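Local coordinates for DNAation factor-related protein 4 (Drosophila melanogaster, PDB 5XPC) that probably acts as an apoptotic DNA endonuclease, of which this piece is the CIDE domain, a module that forms higher-order assemblies, at residues Tyr12-Tyr23 and Leu33-Phe41; Gly26-Ile34 and Val57-Ser65. All blocks are in the same frame, centred on the assembly; numbering follows the deposited sequence.

In the fold
Contacts 1 and 2 are successive parts of one hydrophobic core, with centres about 14 Å apart, and both draw on helix 30-40. In contact 1 residues 33-40 of that helix, with Phe41 just after it, pack on the hairpin of strands 10-15 and 22-27; in contact 2 its first turn meets helix 60-65. Leu33 belongs to both, and the ring of Tyr12 bridges them, its CE2 lying 3.7 Å from Leu63 CD1. Lys36 NZ lies 2.9 Å from Gly26 O, a probable hydrogen bond. Lys36 also forms a salt bridge with Asp59 of the second subunit, and Asp59 of this chain repeats that pairing with Lys36 of the third, so the contacts carry complementary sides of the interface.

Contact 1 (Tyr12-Tyr23 and Leu33-Phe41); sequences YKVTDNERTRKY and LIAKAKSKF
Strand 12-15 packs against helix 33-40 with the axes 9.6 Å apart at closest approach and their directions 39° apart, and Val14 lies nearest Ala37 and Tyr12 nearest Leu33 in the backbone register. Val14 splits its branches between partners: CG2 meets Leu33 CD1, while CG1, anti to the backbone N (chi1 178°), lies 4.0 Å from Ala37 CB and also reaches the Phe41 ring. Leu33 CD2 lies 3.7 Å from Tyr12 CD1, approaching that ring obliquely.

Phe41, just past the helix, turns its ring into the hairpin. Its CZ approaches the Arg21 carbonyl oxygen at the ring edge, and Phe41 CE1 packs 3.5 Å from Asp16 OD2; the Asp16 carboxylate is held by Thr20 N on OD1 and Thr20 OG1 on OD2, each on the syn lone pair. The Tyr23 and Phe41 rings cross obliquely, Phe41 CE2 and CZ lying near the edge of the Tyr23 ring. Over one face of Tyr23 the Lys40 chain is laid down, CG standing 3.8 Å from the ring centroid and almost on the normal, a CH-pi contact; the bend at chi2 (-59°) folds the chain along the ring.

Arg21 grips the Lys40 carbonyl oxygen end-on, through NH1 at 2.8 Å and NH2 at 3.1 Å, with that oxygen in the guanidinium plane. NH1 also donates to Tyr23 OH, and Phe41 CE1 lies over one guanidinium face. These bonds fix the group's rotation and hold the carbonyl of Lys40, the last helical residue. The helix packed on a mixed sheet whose first two strands form a hairpin is the ubiquitin-like (beta-grasp) arrangement of the CIDE-N domain.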
# COMPACT_ATOMS: atom_id res chain seq x y z
N TYR B 12 -20.36 6.42 9.28
CA TYR B 12 -20.17 5.51 8.16
C TYR B 12 -21.34 5.65 7.18
O TYR B 12 -22.40 6.16 7.54
CB TYR B 12 -20.06 4.04 8.62
CG TYR B 12 -18.97 3.76 9.64
CD1 TYR B 12 -19.27 3.60 10.99
CD2 TYR B 12 -17.63 3.65 9.25
CE1 TYR B 12 -18.26 3.34 11.93
CE2 TYR B 12 -16.63 3.38 10.19
CZ TYR B 12 -16.95 3.23 11.52
OH TYR B 12 -15.94 2.96 12.44
N LYS B 13 -21.15 5.16 5.95
CA LYS B 13 -22.20 5.18 4.95
C LYS B 13 -22.52 3.75 4.52
O LYS B 13 -21.60 2.95 4.29
CB LYS B 13 -21.80 6.02 3.73
CG LYS B 13 -21.61 7.50 4.08
CD LYS B 13 -21.06 8.30 2.91
CE LYS B 13 -20.79 9.74 3.32
NZ LYS B 13 -20.38 10.54 2.13
N VAL B 14 -23.81 3.44 4.44
CA VAL B 14 -24.30 2.09 4.14
C VAL B 14 -25.39 2.18 3.09
O VAL B 14 -26.32 3.00 3.21
CB VAL B 14 -24.83 1.39 5.40
CG1 VAL B 14 -25.40 -0.01 5.05
CG2 VAL B 14 -23.74 1.27 6.46
N THR B 15 -25.30 1.33 2.07
CA THR B 15 -26.36 1.18 1.10
C THR B 15 -26.48 -0.30 0.78
O THR B 15 -25.71 -1.13 1.27
CB THR B 15 -26.09 2.06 -0.14
OG1 THR B 15 -27.23 2.07 -1.00
CG2 THR B 15 -24.84 1.58 -0.89
N ASP B 16 -27.47 -0.64 -0.03
CA ASP B 16 -27.63 -2.03 -0.45
C ASP B 16 -26.97 -2.22 -1.81
O ASP B 16 -26.40 -1.29 -2.40
CB ASP B 16 -29.11 -2.45 -0.44
CG ASP B 16 -30.00 -1.55 -1.28
OD1 ASP B 16 -29.49 -0.77 -2.10
OD2 ASP B 16 -31.24 -1.65 -1.12
N ASN B 17 -27.03 -3.45 -2.31
CA ASN B 17 -26.29 -3.76 -3.53
C ASN B 17 -26.84 -3.00 -4.73
O ASN B 17 -26.10 -2.72 -5.69
CB ASN B 17 -26.31 -5.26 -3.79
CG ASN B 17 -25.17 -5.70 -4.68
OD1 ASN B 17 -24.06 -5.15 -4.61
ND2 ASN B 17 -25.42 -6.70 -5.52
N GLU B 18 -28.11 -2.61 -4.69
CA GLU B 18 -28.72 -1.86 -5.78
C GLU B 18 -28.68 -0.35 -5.57
O GLU B 18 -29.16 0.40 -6.43
CB GLU B 18 -30.17 -2.31 -5.99
CG GLU B 18 -30.28 -3.70 -6.56
CD GLU B 18 -29.53 -3.83 -7.87
OE1 GLU B 18 -29.67 -2.94 -8.72
OE2 GLU B 18 -28.78 -4.82 -8.03
N ARG B 19 -28.11 0.12 -4.45
CA ARG B 19 -28.00 1.55 -4.16
C ARG B 19 -29.37 2.22 -4.15
O ARG B 19 -29.53 3.35 -4.60
CB ARG B 19 -27.05 2.24 -5.14
CG ARG B 19 -25.56 2.10 -4.83
CD ARG B 19 -25.03 0.69 -5.15
NE ARG B 19 -23.56 0.66 -5.13
CZ ARG B 19 -22.84 -0.45 -5.25
NH1 ARG B 19 -23.43 -1.63 -5.39
NH2 ARG B 19 -21.51 -0.38 -5.23
N THR B 20 -30.37 1.52 -3.61
CA THR B 20 -31.75 2.01 -3.65
C THR B 20 -32.01 3.05 -2.56
O THR B 20 -32.74 4.02 -2.79
CB THR B 20 -32.74 0.86 -3.47
OG1 THR B 20 -32.59 0.30 -2.16
CG2 THR B 20 -32.55 -0.22 -4.54
N ARG B 21 -31.45 2.82 -1.37
CA ARG B 21 -31.55 3.74 -0.25
C ARG B 21 -30.17 3.87 0.37
O ARG B 21 -29.40 2.90 0.40
CB ARG B 21 -32.58 3.27 0.79
CG ARG B 21 -34.03 3.44 0.32
CD ARG B 21 -35.03 2.79 1.26
NE ARG B 21 -34.90 1.33 1.33
CZ ARG B 21 -34.63 0.66 2.44
NH1 ARG B 21 -34.48 1.30 3.59
NH2 ARG B 21 -34.53 -0.67 2.41
N LYS B 22 -29.85 5.07 0.85
CA LYS B 22 -28.50 5.41 1.28
C LYS B 22 -28.58 6.07 2.65
O LYS B 22 -29.30 7.06 2.82
CB LYS B 22 -27.83 6.35 0.27
CG LYS B 22 -27.88 5.83 -1.15
CD LYS B 22 -27.22 6.79 -2.14
CE LYS B 22 -27.47 6.31 -3.56
NZ LYS B 22 -26.46 6.85 -4.52
N TYR B 23 -27.86 5.53 3.62
CA TYR B 23 -27.93 6.04 4.98
C TYR B 23 -26.54 6.34 5.51
O TYR B 23 -25.62 5.52 5.37
CB TYR B 23 -28.62 5.05 5.92
CG TYR B 23 -30.03 4.76 5.52
CD1 TYR B 23 -30.35 3.63 4.77
CD2 TYR B 23 -31.06 5.63 5.88
CE1 TYR B 23 -31.65 3.37 4.40
CE2 TYR B 23 -32.37 5.37 5.51
CZ TYR B 23 -32.66 4.24 4.77
OH TYR B 23 -33.96 3.98 4.40
N LEU B 33 -23.00 -1.22 14.04
CA LEU B 33 -23.22 -0.76 12.68
C LEU B 33 -24.10 -1.74 11.91
O LEU B 33 -24.99 -1.32 11.16
CB LEU B 33 -21.89 -0.57 11.95
CG LEU B 33 -21.97 -0.01 10.52
CD1 LEU B 33 -22.85 1.25 10.46
CD2 LEU B 33 -20.56 0.32 9.99
N ILE B 34 -23.87 -3.04 12.10
CA ILE B 34 -24.69 -4.04 11.43
C ILE B 34 -26.12 -3.99 11.95
O ILE B 34 -27.08 -4.10 11.17
CB ILE B 34 -24.06 -5.43 11.60
CG1 ILE B 34 -22.78 -5.52 10.77
CG2 ILE B 34 -25.06 -6.53 11.21
CD1 ILE B 34 -22.10 -6.85 10.83
N ALA B 35 -26.31 -3.82 13.26
CA ALA B 35 -27.66 -3.78 13.80
C ALA B 35 -28.43 -2.57 13.26
O ALA B 35 -29.61 -2.69 12.88
CB ALA B 35 -27.62 -3.74 15.33
N LYS B 36 -27.78 -1.41 13.19
CA LYS B 36 -28.45 -0.22 12.66
C LYS B 36 -28.71 -0.35 11.17
O LYS B 36 -29.74 0.12 10.67
CB LYS B 36 -27.61 1.02 12.97
CG LYS B 36 -27.52 1.35 14.45
CD LYS B 36 -26.85 2.72 14.67
CE LYS B 36 -27.01 3.19 16.10
NZ LYS B 36 -26.39 4.54 16.35
N ALA B 37 -27.79 -0.99 10.44
CA ALA B 37 -28.01 -1.25 9.02
C ALA B 37 -29.18 -2.21 8.80
O ALA B 37 -29.99 -2.03 7.89
CB ALA B 37 -26.75 -1.83 8.38
N LYS B 38 -29.28 -3.23 9.65
CA LYS B 38 -30.35 -4.21 9.49
C LYS B 38 -31.71 -3.58 9.76
O LYS B 38 -32.72 -4.02 9.19
CB LYS B 38 -30.10 -5.39 10.42
CG LYS B 38 -31.09 -6.51 10.27
CD LYS B 38 -31.02 -7.47 11.44
CE LYS B 38 -31.90 -8.68 11.22
NZ LYS B 38 -31.66 -9.67 12.28
N SER B 39 -31.76 -2.56 10.62
CA SER B 39 -33.01 -1.85 10.84
C SER B 39 -33.50 -1.20 9.55
O SER B 39 -34.71 -1.17 9.29
CB SER B 39 -32.84 -0.80 11.94
OG SER B 39 -32.73 -1.42 13.21
N LYS B 40 -32.58 -0.71 8.73
CA LYS B 40 -32.92 -0.04 7.47
C LYS B 40 -33.08 -1.01 6.31
O LYS B 40 -33.90 -0.76 5.41
CB LYS B 40 -31.85 1.00 7.14
CG LYS B 40 -31.81 2.19 8.12
CD LYS B 40 -33.15 2.90 8.14
CE LYS B 40 -33.11 4.25 8.88
NZ LYS B 40 -32.74 4.08 10.31
N PHE B 41 -32.32 -2.12 6.30
CA PHE B 41 -32.35 -3.14 5.26
C PHE B 41 -32.61 -4.49 5.92
O PHE B 41 -31.67 -5.17 6.35
CB PHE B 41 -31.03 -3.20 4.49
CG PHE B 41 -30.63 -1.88 3.88
CD1 PHE B 41 -31.14 -1.50 2.64
CD2 PHE B 41 -29.76 -1.04 4.53
CE1 PHE B 41 -30.78 -0.28 2.06
CE2 PHE B 41 -29.38 0.19 3.96
CZ PHE B 41 -29.90 0.56 2.72

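Contact 2 (Gly26-Ile34 and Val57-Ser65)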
# COMPACT_ATOMS: atom_id res chain seq x y z
N GLY B 26 -24.12 6.46 12.47
CA GLY B 26 -23.09 6.53 13.50
C GLY B 26 -23.02 5.24 14.30
O GLY B 26 -24.04 4.69 14.70
N ALA B 27 -21.80 4.75 14.50
CA ALA B 27 -21.63 3.53 15.28
C ALA B 27 -20.25 3.51 15.93
O ALA B 27 -19.29 4.11 15.43
CB ALA B 27 -21.82 2.27 14.41
N ASN B 28 -20.17 2.80 17.06
CA ASN B 28 -18.92 2.63 17.78
C ASN B 28 -18.43 1.19 17.76
O ASN B 28 -17.47 0.86 18.46
CB ASN B 28 -19.07 3.12 19.23
CG ASN B 28 -20.10 2.33 20.03
OD1 ASN B 28 -20.61 1.32 19.57
ND2 ASN B 28 -20.38 2.79 21.24
N SER B 29 -19.07 0.32 16.98
CA SER B 29 -18.63 -1.07 16.85
C SER B 29 -19.24 -1.64 15.58
O SER B 29 -20.25 -1.14 15.07
CB SER B 29 -19.04 -1.91 18.06
OG SER B 29 -20.43 -2.22 18.01
N LEU B 30 -18.62 -2.70 15.07
CA LEU B 30 -19.19 -3.41 13.93
C LEU B 30 -20.55 -4.00 14.29
O LEU B 30 -21.49 -3.94 13.49
CB LEU B 30 -18.23 -4.50 13.46
CG LEU B 30 -18.71 -5.40 12.32
CD1 LEU B 30 -19.02 -4.56 11.08
CD2 LEU B 30 -17.65 -6.46 12.01
N GLU B 31 -20.68 -4.56 15.50
CA GLU B 31 -21.96 -5.08 15.95
C GLU B 31 -23.06 -4.02 15.87
O GLU B 31 -24.15 -4.28 15.36
CB GLU B 31 -21.83 -5.61 17.38
CG GLU B 31 -23.15 -6.01 18.02
CD GLU B 31 -22.98 -6.62 19.39
OE1 GLU B 31 -21.95 -6.35 20.04
OE2 GLU B 31 -23.87 -7.39 19.81
N MET B 32 -22.77 -2.82 16.38
CA MET B 32 -23.75 -1.74 16.32
C MET B 32 -24.03 -1.31 14.88
O MET B 32 -25.19 -1.05 14.53
CB MET B 32 -23.25 -0.54 17.14
CG MET B 32 -24.16 0.69 16.99
SD MET B 32 -23.66 2.14 17.96
CE MET B 32 -23.86 1.54 19.64
N LEU B 33 -23.00 -1.22 14.04
CA LEU B 33 -23.22 -0.76 12.68
C LEU B 33 -24.10 -1.74 11.91
O LEU B 33 -24.99 -1.32 11.16
CB LEU B 33 -21.89 -0.57 11.95
CG LEU B 33 -21.97 -0.01 10.52
CD1 LEU B 33 -22.85 1.25 10.46
CD2 LEU B 33 -20.56 0.32 9.99
N ILE B 34 -23.87 -3.04 12.10
CA ILE B 34 -24.69 -4.04 11.43
C ILE B 34 -26.12 -3.99 11.95
O ILE B 34 -27.08 -4.10 11.17
CB ILE B 34 -24.06 -5.43 11.60
CG1 ILE B 34 -22.78 -5.52 10.77
CG2 ILE B 34 -25.06 -6.53 11.21
CD1 ILE B 34 -22.10 -6.85 10.83
N VAL B 57 -16.07 -6.91 5.64
CA VAL B 57 -15.58 -6.42 6.92
C VAL B 57 -15.68 -7.55 7.93
O VAL B 57 -16.76 -7.83 8.45
CB VAL B 57 -16.39 -5.19 7.38
CG1 VAL B 57 -15.86 -4.66 8.70
CG2 VAL B 57 -16.38 -4.12 6.30
N SER B 58 -14.56 -8.22 8.23
CA SER B 58 -14.67 -9.47 8.98
C SER B 58 -14.71 -9.28 10.50
O SER B 58 -15.19 -10.17 11.20
CB SER B 58 -13.53 -10.43 8.62
OG SER B 58 -12.30 -10.01 9.18
N ASP B 59 -14.21 -8.16 11.03
CA ASP B 59 -14.20 -8.01 12.48
C ASP B 59 -14.15 -6.52 12.83
O ASP B 59 -13.92 -5.67 11.98
CB ASP B 59 -13.03 -8.79 13.14
CG ASP B 59 -11.63 -8.42 12.59
OD1 ASP B 59 -11.41 -7.29 12.13
OD2 ASP B 59 -10.73 -9.30 12.67
N ASP B 60 -14.39 -6.24 14.11
CA ASP B 60 -14.43 -4.86 14.58
C ASP B 60 -13.10 -4.15 14.34
O ASP B 60 -13.07 -2.95 14.03
CB ASP B 60 -14.79 -4.83 16.06
CG ASP B 60 -15.11 -3.44 16.56
OD1 ASP B 60 -15.96 -2.76 15.94
OD2 ASP B 60 -14.49 -3.01 17.56
N GLU B 61 -12.00 -4.88 14.49
CA GLU B 61 -10.68 -4.27 14.33
C GLU B 61 -10.49 -3.76 12.90
O GLU B 61 -9.95 -2.67 12.69
CB GLU B 61 -9.58 -5.27 14.70
CG GLU B 61 -9.57 -5.66 16.17
CD GLU B 61 -10.70 -6.63 16.55
OE1 GLU B 61 -11.19 -7.36 15.67
OE2 GLU B 61 -11.09 -6.65 17.73
N TYR B 62 -10.97 -4.53 11.91
CA TYR B 62 -10.90 -4.05 10.54
C TYR B 62 -11.76 -2.81 10.35
O TYR B 62 -11.32 -1.83 9.74
CB TYR B 62 -11.32 -5.14 9.54
CG TYR B 62 -11.07 -4.66 8.13
CD1 TYR B 62 -9.77 -4.55 7.64
CD2 TYR B 62 -12.12 -4.26 7.31
CE1 TYR B 62 -9.52 -4.07 6.36
CE2 TYR B 62 -11.88 -3.78 6.03
CZ TYR B 62 -10.57 -3.69 5.56
OH TYR B 62 -10.32 -3.22 4.29
N LEU B 63 -13.01 -2.84 10.84
CA LEU B 63 -13.88 -1.67 10.72
C LEU B 63 -13.20 -0.41 11.24
O LEU B 63 -13.20 0.64 10.59
CB LEU B 63 -15.20 -1.90 11.47
CG LEU B 63 -16.08 -0.63 11.53
CD1 LEU B 63 -16.58 -0.29 10.15
CD2 LEU B 63 -17.27 -0.80 12.47
N LYS B 64 -12.59 -0.51 12.42
CA LYS B 64 -12.01 0.68 13.01
C LYS B 64 -10.69 1.09 12.36
O LYS B 64 -10.21 2.20 12.61
CB LYS B 64 -11.86 0.46 14.52
CG LYS B 64 -13.24 0.56 15.17
CD LYS B 64 -13.32 0.01 16.57
CE LYS B 64 -14.72 0.26 17.13
NZ LYS B 64 -15.03 -0.60 18.30
N SER B 65 -10.12 0.23 11.52
CA SER B 65 -8.96 0.61 10.73
C SER B 65 -9.34 1.47 9.53
O SER B 65 -8.46 2.11 8.94
CB SER B 65 -8.21 -0.63 10.25
OG SER B 65 -8.83 -1.19 9.09
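Two helices meet here nearly at right angles (81° between the axes), helix 60-65 crossing the first turn of helix 30-34 over strands 10-15 and 71-75 of the sheet, with a small apolar patch flanked by a polar cluster. Leu30 is the central apolar piece. Its CG is anti to the backbone N (chi1 177°), which extends the side chain across to the start of the other helix, where CD2 rests 3.6 Å from Asp59 C and CD1 faces Val57 CG1 at 4.0 Å. Leu63 comes from helix 60-65: its CD2 lies 3.5 Å from Leu30 N and its CD1 meets Leu33 CD2. Phe72 of strand 71-75 touches Leu33, Val57 and Leu63, and Tyr12 of strand 10-15 touches both Leu33 and Leu63, placing the patch on the sheet of the ubiquitin-like CIDE-N fold, where helices 30-40 and 60-65 pack against each other.

The polar cluster gathers at the N-terminus of helix 30-34. Asp60 OD1 accepts from Leu30 N at 2.8 Å, met on the anti side and 29° out of the carboxylate plane, while Ser29 OG caps the same helix by accepting from Met32 N. The carboxylate thus lies where the helix dipole would probably stabilise its negative charge. Its other oxygen, OD2, receives Lys64 NZ on the syn lone pair, 2.6 Å away in a salt bridge. The extended Lys64 chain carries NZ on to Asn28 O, 2.8 Å away, tying the loop before the helix to the same carboxylate. At the other N-terminus Asp59 OD1 caps helix 60-65 through Tyr62 N, and the same oxygen accepts from Gly26 N of the third subunit.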